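Local coordinates for Polyphosphate:AMP phosphotransferase (Meiothermus ruber H328, PDB 5O6M), which transfers phosphate from inorganic polyphosphate to nucleotides, converting AMP to ADP and ADP to ATP, at residues Tyr4-Phe17 against Ile214-Pro228. The protein carries 1 engineered substitution. Sequence-based numbering, arbitrary orientation.
Sequences YRVQPDGRFELKRF and IRETSTEYAPWYVIP
V6 and V226 meet where the N-terminal arm runs briefly antiparallel to strand 224-228, an outermost strand, within this chain, of the parallel sheet in this P-loop kinase fold. The arm adds a single bridge, the non-hydrogen-bonded pair R5-Y225, to one edge of the strand; the other edge pairs with strand 161-169. V226 N donates to Y4 O (3.2 Å), and V6 N to W224 O (2.9 Å).

Beside these bonds, on the side of helix 203-217, the packing is tight and apolar. V6 has CG2 anti to its carbonyl carbon, which brings that methyl within 3.8 Å of V226 CG2. Branching suits V226: CG2 also meets F12, while CG1 and CB face the F17 ring. F12 supplies a broad flat surface: I214 CG2 sits over the centre of one face, 3.7 Å from the ring centroid, a CH-pi contact.

Toward solvent the contact thins. P8, the centre of an inverse gamma turn, lays its CG against E220 CG (3.7 Å), and G10 takes a positive phi that suits a residue lacking a side chain. R215 CB packs 4.0 Å from F12 CB, while its NH1 forms a salt bridge with a phosphate ion, probably from the crystallisation liquor. Where the helix ends, the buried S218 OG donates to V6 O at 2.7 Å, tilted 32° from the carbonyl plane, and accepts from W224 N at 3.2 Å.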
# COMPACT_ATOMS: atom_id res chain seq x y z
N TYR D 4 16.36 33.14 6.43
CA TYR D 4 16.44 32.03 5.49
C TYR D 4 15.07 31.56 5.01
O TYR D 4 15.00 30.71 4.11
CB TYR D 4 17.19 30.85 6.13
CG TYR D 4 18.63 31.19 6.47
CD1 TYR D 4 19.57 31.38 5.46
CD2 TYR D 4 19.04 31.34 7.79
CE1 TYR D 4 20.89 31.70 5.77
CE2 TYR D 4 20.35 31.65 8.10
CZ TYR D 4 21.27 31.83 7.09
OH TYR D 4 22.57 32.14 7.40
N ARG D 5 13.99 32.10 5.56
CA ARG D 5 12.64 31.74 5.16
C ARG D 5 12.26 32.52 3.90
O ARG D 5 12.00 33.73 3.97
CB ARG D 5 11.66 32.01 6.30
CG ARG D 5 10.27 31.43 6.07
CD ARG D 5 9.39 31.58 7.31
NE ARG D 5 8.98 32.96 7.55
CZ ARG D 5 9.38 33.69 8.59
NH1 ARG D 5 10.20 33.17 9.50
NH2 ARG D 5 8.96 34.94 8.73
N VAL D 6 12.25 31.85 2.76
CA VAL D 6 11.86 32.49 1.50
C VAL D 6 10.47 33.09 1.67
O VAL D 6 9.48 32.36 1.85
CB VAL D 6 11.91 31.49 0.34
CG1 VAL D 6 11.40 32.14 -0.95
CG2 VAL D 6 13.33 30.97 0.15
N GLN D 7 10.38 34.41 1.58
CA GLN D 7 9.11 35.09 1.77
C GLN D 7 8.14 34.74 0.64
O GLN D 7 8.56 34.51 -0.50
CB GLN D 7 9.30 36.60 1.83
CG GLN D 7 10.17 37.06 2.99
CD GLN D 7 9.57 36.72 4.34
OE1 GLN D 7 8.36 36.50 4.45
NE2 GLN D 7 10.40 36.67 5.37
N PRO D 8 6.84 34.71 0.93
CA PRO D 8 5.84 34.31 -0.07
C PRO D 8 5.41 35.45 -0.99
O PRO D 8 4.22 35.66 -1.23
CB PRO D 8 4.67 33.83 0.81
CG PRO D 8 5.16 33.88 2.25
CD PRO D 8 6.26 34.88 2.26
N ASP D 9 6.39 36.19 -1.50
CA ASP D 9 6.13 37.33 -2.38
C ASP D 9 6.49 37.06 -3.83
O ASP D 9 6.43 37.97 -4.66
CB ASP D 9 6.85 38.57 -1.86
CG ASP D 9 8.33 38.33 -1.62
OD1 ASP D 9 8.94 37.53 -2.36
OD2 ASP D 9 8.88 38.95 -0.69
N GLY D 10 6.86 35.83 -4.17
CA GLY D 10 7.17 35.47 -5.54
C GLY D 10 8.30 36.22 -6.20
O GLY D 10 8.46 36.14 -7.42
N ARG D 11 9.09 36.97 -5.43
CA ARG D 11 10.25 37.67 -5.96
C ARG D 11 11.56 37.00 -5.56
O ARG D 11 12.63 37.61 -5.71
CB ARG D 11 10.25 39.13 -5.52
CG ARG D 11 10.37 39.34 -4.02
CD ARG D 11 10.62 40.81 -3.66
NE ARG D 11 9.55 41.69 -4.12
CZ ARG D 11 9.51 43.00 -3.89
NH1 ARG D 11 10.48 43.58 -3.19
NH2 ARG D 11 8.50 43.73 -4.34
N PHE D 12 11.51 35.76 -5.07
CA PHE D 12 12.71 35.06 -4.63
C PHE D 12 13.75 35.02 -5.74
O PHE D 12 13.43 34.72 -6.90
CB PHE D 12 12.35 33.64 -4.20
CG PHE D 12 13.54 32.75 -3.99
CD1 PHE D 12 14.27 32.80 -2.82
CD2 PHE D 12 13.94 31.86 -4.98
CE1 PHE D 12 15.36 31.99 -2.62
CE2 PHE D 12 15.04 31.04 -4.79
CZ PHE D 12 15.75 31.11 -3.61
N GLU D 13 14.99 35.32 -5.39
CA GLU D 13 16.11 35.23 -6.32
C GLU D 13 17.24 34.45 -5.65
O GLU D 13 17.71 34.83 -4.57
CB GLU D 13 16.58 36.62 -6.76
CG GLU D 13 15.60 37.28 -7.72
CD GLU D 13 16.14 38.55 -8.35
OE1 GLU D 13 17.22 39.02 -7.93
OE2 GLU D 13 15.48 39.07 -9.28
N LEU D 14 17.67 33.37 -6.30
CA LEU D 14 18.63 32.46 -5.69
C LEU D 14 20.01 33.09 -5.55
O LEU D 14 20.69 32.90 -4.54
CB LEU D 14 18.71 31.17 -6.51
CG LEU D 14 19.57 30.02 -5.98
CD1 LEU D 14 19.22 29.71 -4.54
CD2 LEU D 14 19.38 28.80 -6.86
N LYS D 15 20.44 33.86 -6.56
CA LYS D 15 21.76 34.49 -6.51
C LYS D 15 21.91 35.43 -5.33
O LYS D 15 23.04 35.85 -5.04
CB LYS D 15 22.03 35.24 -7.82
CG LYS D 15 21.01 36.33 -8.14
CD LYS D 15 21.21 36.87 -9.55
CE LYS D 15 20.12 37.87 -9.91
NZ LYS D 15 20.20 38.32 -11.32
N ARG D 16 20.83 35.78 -4.64
CA ARG D 16 20.89 36.60 -3.43
C ARG D 16 21.13 35.77 -2.17
O ARG D 16 20.90 36.27 -1.06
CB ARG D 16 19.61 37.43 -3.30
CG ARG D 16 19.44 38.46 -4.41
CD ARG D 16 18.22 39.35 -4.19
NE ARG D 16 18.11 40.36 -5.23
CZ ARG D 16 17.11 41.23 -5.34
NH1 ARG D 16 16.11 41.20 -4.47
NH2 ARG D 16 17.10 42.11 -6.33
N PHE D 17 21.59 34.53 -2.32
CA PHE D 17 21.91 33.65 -1.21
C PHE D 17 23.28 33.05 -1.46
O PHE D 17 23.54 32.50 -2.53
CB PHE D 17 20.86 32.56 -1.02
CG PHE D 17 19.52 33.07 -0.55
CD1 PHE D 17 18.61 33.59 -1.45
CD2 PHE D 17 19.18 33.02 0.79
CE1 PHE D 17 17.38 34.06 -1.02
CE2 PHE D 17 17.96 33.49 1.23
CZ PHE D 17 17.05 34.01 0.33
N ILE D 214 11.10 27.17 -5.99
CA ILE D 214 11.08 27.79 -4.67
C ILE D 214 10.24 29.06 -4.69
O ILE D 214 9.43 29.29 -3.78
CB ILE D 214 12.51 28.06 -4.19
CG1 ILE D 214 13.21 26.73 -3.88
CG2 ILE D 214 12.51 28.99 -2.99
CD1 ILE D 214 14.70 26.83 -3.69
N ARG D 215 10.41 29.90 -5.71
CA ARG D 215 9.61 31.11 -5.83
C ARG D 215 8.12 30.79 -5.97
O ARG D 215 7.27 31.51 -5.43
CB ARG D 215 10.11 31.95 -7.01
CG ARG D 215 9.34 33.23 -7.26
CD ARG D 215 9.80 33.91 -8.55
NE ARG D 215 10.21 32.98 -9.60
CZ ARG D 215 9.41 32.54 -10.56
NH1 ARG D 215 9.89 31.70 -11.47
NH2 ARG D 215 8.14 32.92 -10.62
N GLU D 216 7.79 29.72 -6.69
CA GLU D 216 6.38 29.41 -6.97
C GLU D 216 5.67 28.77 -5.79
O GLU D 216 4.45 28.90 -5.67
CB GLU D 216 6.26 28.49 -8.19
CG GLU D 216 6.49 29.17 -9.54
CD GLU D 216 5.32 30.04 -9.97
OE1 GLU D 216 4.20 29.83 -9.46
OE2 GLU D 216 5.52 30.93 -10.82
N THR D 217 6.39 28.07 -4.91
CA THR D 217 5.75 27.22 -3.92
C THR D 217 6.07 27.57 -2.48
O THR D 217 5.62 26.86 -1.57
CB THR D 217 6.10 25.75 -4.17
OG1 THR D 217 7.51 25.55 -3.99
CG2 THR D 217 5.70 25.33 -5.58
N SER D 218 6.84 28.62 -2.23
CA SER D 218 7.07 29.05 -0.86
C SER D 218 5.88 29.87 -0.38
O SER D 218 5.59 30.94 -0.93
CB SER D 218 8.36 29.87 -0.75
OG SER D 218 8.66 30.09 0.62
N THR D 219 5.17 29.37 0.62
CA THR D 219 3.97 30.01 1.14
C THR D 219 4.07 30.11 2.65
O THR D 219 5.00 29.58 3.27
CB THR D 219 2.71 29.24 0.74
OG1 THR D 219 2.75 27.93 1.30
CG2 THR D 219 2.61 29.13 -0.77
N GLU D 220 3.09 30.79 3.25
CA GLU D 220 3.08 30.96 4.70
C GLU D 220 2.67 29.69 5.42
O GLU D 220 2.98 29.53 6.60
CB GLU D 220 2.15 32.11 5.09
CG GLU D 220 1.94 33.14 4.00
CD GLU D 220 1.03 32.63 2.90
OE1 GLU D 220 -0.04 32.07 3.23
OE2 GLU D 220 1.40 32.77 1.71
N TYR D 221 1.96 28.78 4.74
CA TYR D 221 1.66 27.48 5.31
C TYR D 221 2.71 26.43 4.97
O TYR D 221 2.68 25.35 5.57
CB TYR D 221 0.29 26.98 4.82
CG TYR D 221 0.14 26.96 3.31
CD1 TYR D 221 0.68 25.92 2.56
CD2 TYR D 221 -0.57 27.94 2.65
CE1 TYR D 221 0.55 25.88 1.19
CE2 TYR D 221 -0.72 27.91 1.27
CZ TYR D 221 -0.15 26.88 0.55
OH TYR D 221 -0.28 26.83 -0.82
N ALA D 222 3.63 26.71 4.05
CA ALA D 222 4.65 25.75 3.64
C ALA D 222 5.90 26.49 3.18
O ALA D 222 6.19 26.58 1.98
CB ALA D 222 4.12 24.83 2.53
N PRO D 223 6.68 27.03 4.11
CA PRO D 223 7.84 27.84 3.74
C PRO D 223 9.01 27.01 3.23
O PRO D 223 9.23 25.87 3.65
CB PRO D 223 8.21 28.54 5.05
CG PRO D 223 7.79 27.56 6.10
CD PRO D 223 6.51 26.94 5.57
N TRP D 224 9.75 27.61 2.30
CA TRP D 224 11.06 27.10 1.90
C TRP D 224 12.14 27.80 2.71
O TRP D 224 12.07 29.01 2.95
CB TRP D 224 11.31 27.33 0.41
CG TRP D 224 10.78 26.26 -0.48
CD1 TRP D 224 9.61 26.29 -1.19
CD2 TRP D 224 11.40 25.00 -0.78
NE1 TRP D 224 9.46 25.12 -1.90
CE2 TRP D 224 10.54 24.32 -1.67
CE3 TRP D 224 12.59 24.38 -0.38
CZ2 TRP D 224 10.84 23.04 -2.17
CZ3 TRP D 224 12.89 23.12 -0.88
CH2 TRP D 224 12.01 22.47 -1.76
N TYR D 225 13.15 27.03 3.12
CA TYR D 225 14.35 27.58 3.73
C TYR D 225 15.54 27.25 2.84
O TYR D 225 15.75 26.08 2.50
CB TYR D 225 14.58 27.02 5.13
CG TYR D 225 13.49 27.37 6.12
CD1 TYR D 225 13.54 28.54 6.86
CD2 TYR D 225 12.41 26.51 6.31
CE1 TYR D 225 12.55 28.86 7.76
CE2 TYR D 225 11.41 26.82 7.21
CZ TYR D 225 11.48 27.99 7.93
OH TYR D 225 10.48 28.28 8.82
N VAL D 226 16.29 28.27 2.46
CA VAL D 226 17.54 28.08 1.74
C VAL D 226 18.64 27.95 2.79
O VAL D 226 18.82 28.84 3.63
CB VAL D 226 17.82 29.24 0.77
CG1 VAL D 226 19.17 29.04 0.09
CG2 VAL D 226 16.71 29.34 -0.25
N ILE D 227 19.37 26.84 2.74
CA ILE D 227 20.36 26.48 3.75
C ILE D 227 21.74 26.60 3.12
O ILE D 227 22.08 25.82 2.22
CB ILE D 227 20.12 25.07 4.30
CG1 ILE D 227 18.69 24.93 4.84
CG2 ILE D 227 21.16 24.74 5.38
CD1 ILE D 227 18.37 25.88 5.98
N PRO D 228 22.56 27.58 3.52
CA PRO D 228 23.96 27.58 3.08
C PRO D 228 24.60 26.26 3.48
O PRO D 228 24.74 25.97 4.67
CB PRO D 228 24.58 28.77 3.82
CG PRO D 228 23.41 29.63 4.21
CD PRO D 228 22.27 28.68 4.45